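Local coordinates for protein carbon monoxide dehydrogenase (Thermococcus sp. AM4, PDB 6T7J) that probably catalyses the reversible oxidation of carbon monoxide to carbon dioxide at a nickel-iron-sulfur cluster, here in a nickel-free state, at residues 120-125 and 274-279. Numbering follows the deposited sequence.
Sequences QYYKLT and STKIAE
One face of the Tyr122 ring carries the side chain of Lys276. CE of Lys276 sits 4.0 Å from the ring centroid of Tyr122, a CH-pi contact displaced toward the rim. NZ of Lys276 lies farther above the same face, 4.9 Å from that centroid and 6° off the ring normal, as a cation-pi pair. At the phenol end, OH of Tyr122 meets CG of Lys276 at 3.4 Å and is hydrogen-bonded to the carbonyl of Ile272. Tyr121 meets the ammonium through CB, with NZ of Lys276 lying oblique to its ring. The lysine chain bends at chi2 (-52°) and then runs extended across the Tyr122 ring to the loop backbone. There NZ of Lys276 donates a 2.5 Å hydrogen bond to O of Tyr121, in the carbonyl plane and on a lone pair. A salt bridge to Asp382 also holds this ammonium. With a methionine in its place, the Tyr121 carbonyl and Asp382 would probably lose their shared cationic partner. Lysine-to-carbonyl bonding and cation-pi packing join the loop between helices 81-115 and 127-136 to helix 271-281. That helix follows strand 261-268 of a parallel, Rossmann-like sheet in this CO dehydrogenase fold.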
# COMPACT_ATOMS: atom_id res chain seq x y z
N GLN A 120 -16.26 10.11 -27.74
CA GLN A 120 -16.01 10.33 -29.16
C GLN A 120 -14.88 11.32 -29.43
O GLN A 120 -14.54 11.54 -30.59
CB GLN A 120 -17.28 10.81 -29.86
CG GLN A 120 -18.51 9.99 -29.51
CD GLN A 120 -19.09 9.26 -30.72
OE1 GLN A 120 -19.64 9.88 -31.63
NE2 GLN A 120 -18.95 7.94 -30.73
N TYR A 121 -14.28 11.91 -28.39
CA TYR A 121 -13.08 12.71 -28.58
C TYR A 121 -11.82 11.85 -28.67
O TYR A 121 -10.73 12.39 -28.82
CB TYR A 121 -12.92 13.72 -27.45
CG TYR A 121 -13.87 14.90 -27.56
CD1 TYR A 121 -13.87 15.71 -28.68
CD2 TYR A 121 -14.77 15.19 -26.54
CE1 TYR A 121 -14.74 16.78 -28.79
CE2 TYR A 121 -15.64 16.26 -26.63
CZ TYR A 121 -15.62 17.05 -27.76
OH TYR A 121 -16.48 18.12 -27.85
N TYR A 122 -11.95 10.53 -28.58
CA TYR A 122 -10.82 9.61 -28.65
C TYR A 122 -11.12 8.51 -29.65
O TYR A 122 -12.25 8.02 -29.73
CB TYR A 122 -10.51 9.02 -27.28
CG TYR A 122 -10.07 10.05 -26.26
CD1 TYR A 122 -8.73 10.37 -26.11
CD2 TYR A 122 -11.00 10.70 -25.46
CE1 TYR A 122 -8.32 11.31 -25.19
CE2 TYR A 122 -10.60 11.64 -24.53
CZ TYR A 122 -9.26 11.95 -24.40
OH TYR A 122 -8.85 12.89 -23.48
N LYS A 123 -10.10 8.13 -30.41
CA LYS A 123 -10.22 7.20 -31.52
C LYS A 123 -9.54 5.88 -31.18
O LYS A 123 -8.80 5.76 -30.20
CB LYS A 123 -9.59 7.78 -32.79
CG LYS A 123 -10.41 8.85 -33.49
CD LYS A 123 -9.87 10.25 -33.21
CE LYS A 123 -11.00 11.24 -32.98
NZ LYS A 123 -10.49 12.57 -32.53
N LEU A 124 -9.81 4.88 -32.01
CA LEU A 124 -8.98 3.69 -32.12
C LEU A 124 -8.11 3.91 -33.35
O LEU A 124 -8.54 3.67 -34.48
CB LEU A 124 -9.82 2.42 -32.23
CG LEU A 124 -10.66 2.03 -31.02
CD1 LEU A 124 -11.52 0.82 -31.35
CD2 LEU A 124 -9.78 1.76 -29.82
N THR A 125 -6.89 4.41 -33.13
CA THR A 125 -6.03 4.81 -34.25
C THR A 125 -5.12 3.69 -34.73
O THR A 125 -4.80 3.64 -35.92
CB THR A 125 -5.19 6.03 -33.87
OG1 THR A 125 -4.22 5.65 -32.89
CG2 THR A 125 -6.07 7.12 -33.30
N SER A 274 -2.63 15.38 -21.81
CA SER A 274 -1.61 16.18 -22.48
C SER A 274 -1.79 16.18 -23.99
O SER A 274 -1.54 17.20 -24.64
CB SER A 274 -0.22 15.68 -22.10
OG SER A 274 0.00 14.37 -22.60
N THR A 275 -2.22 15.05 -24.58
CA THR A 275 -2.46 15.04 -26.02
C THR A 275 -3.56 16.03 -26.39
O THR A 275 -3.43 16.80 -27.35
CB THR A 275 -2.82 13.64 -26.49
OG1 THR A 275 -3.95 13.15 -25.76
CG2 THR A 275 -1.65 12.69 -26.30
N LYS A 276 -4.66 16.03 -25.62
CA LYS A 276 -5.74 16.98 -25.87
C LYS A 276 -5.26 18.42 -25.69
O LYS A 276 -5.58 19.29 -26.51
CB LYS A 276 -6.92 16.68 -24.95
CG LYS A 276 -7.75 15.49 -25.39
CD LYS A 276 -8.16 15.61 -26.84
CE LYS A 276 -9.17 14.54 -27.21
NZ LYS A 276 -9.60 14.64 -28.63
N ILE A 277 -4.51 18.68 -24.62
CA ILE A 277 -4.03 20.04 -24.37
C ILE A 277 -3.15 20.52 -25.52
O ILE A 277 -3.31 21.63 -26.03
CB ILE A 277 -3.28 20.11 -23.03
CG1 ILE A 277 -4.23 19.86 -21.86
CG2 ILE A 277 -2.59 21.46 -22.87
CD1 ILE A 277 -5.29 20.92 -21.69
N ALA A 278 -2.22 19.67 -25.96
CA ALA A 278 -1.30 20.05 -27.03
C ALA A 278 -2.05 20.28 -28.34
O ALA A 278 -1.82 21.29 -29.03
CB ALA A 278 -0.22 18.98 -27.20
N GLU A 279 -2.95 19.36 -28.70
CA GLU A 279 -3.69 19.52 -29.94
C GLU A 279 -4.57 20.77 -29.92
O GLU A 279 -4.64 21.50 -30.92
CB GLU A 279 -4.53 18.27 -30.21
CG GLU A 279 -3.75 17.12 -30.82
CD GLU A 279 -4.44 15.78 -30.65
OE1 GLU A 279 -3.73 14.77 -30.46
OE2 GLU A 279 -5.68 15.74 -30.71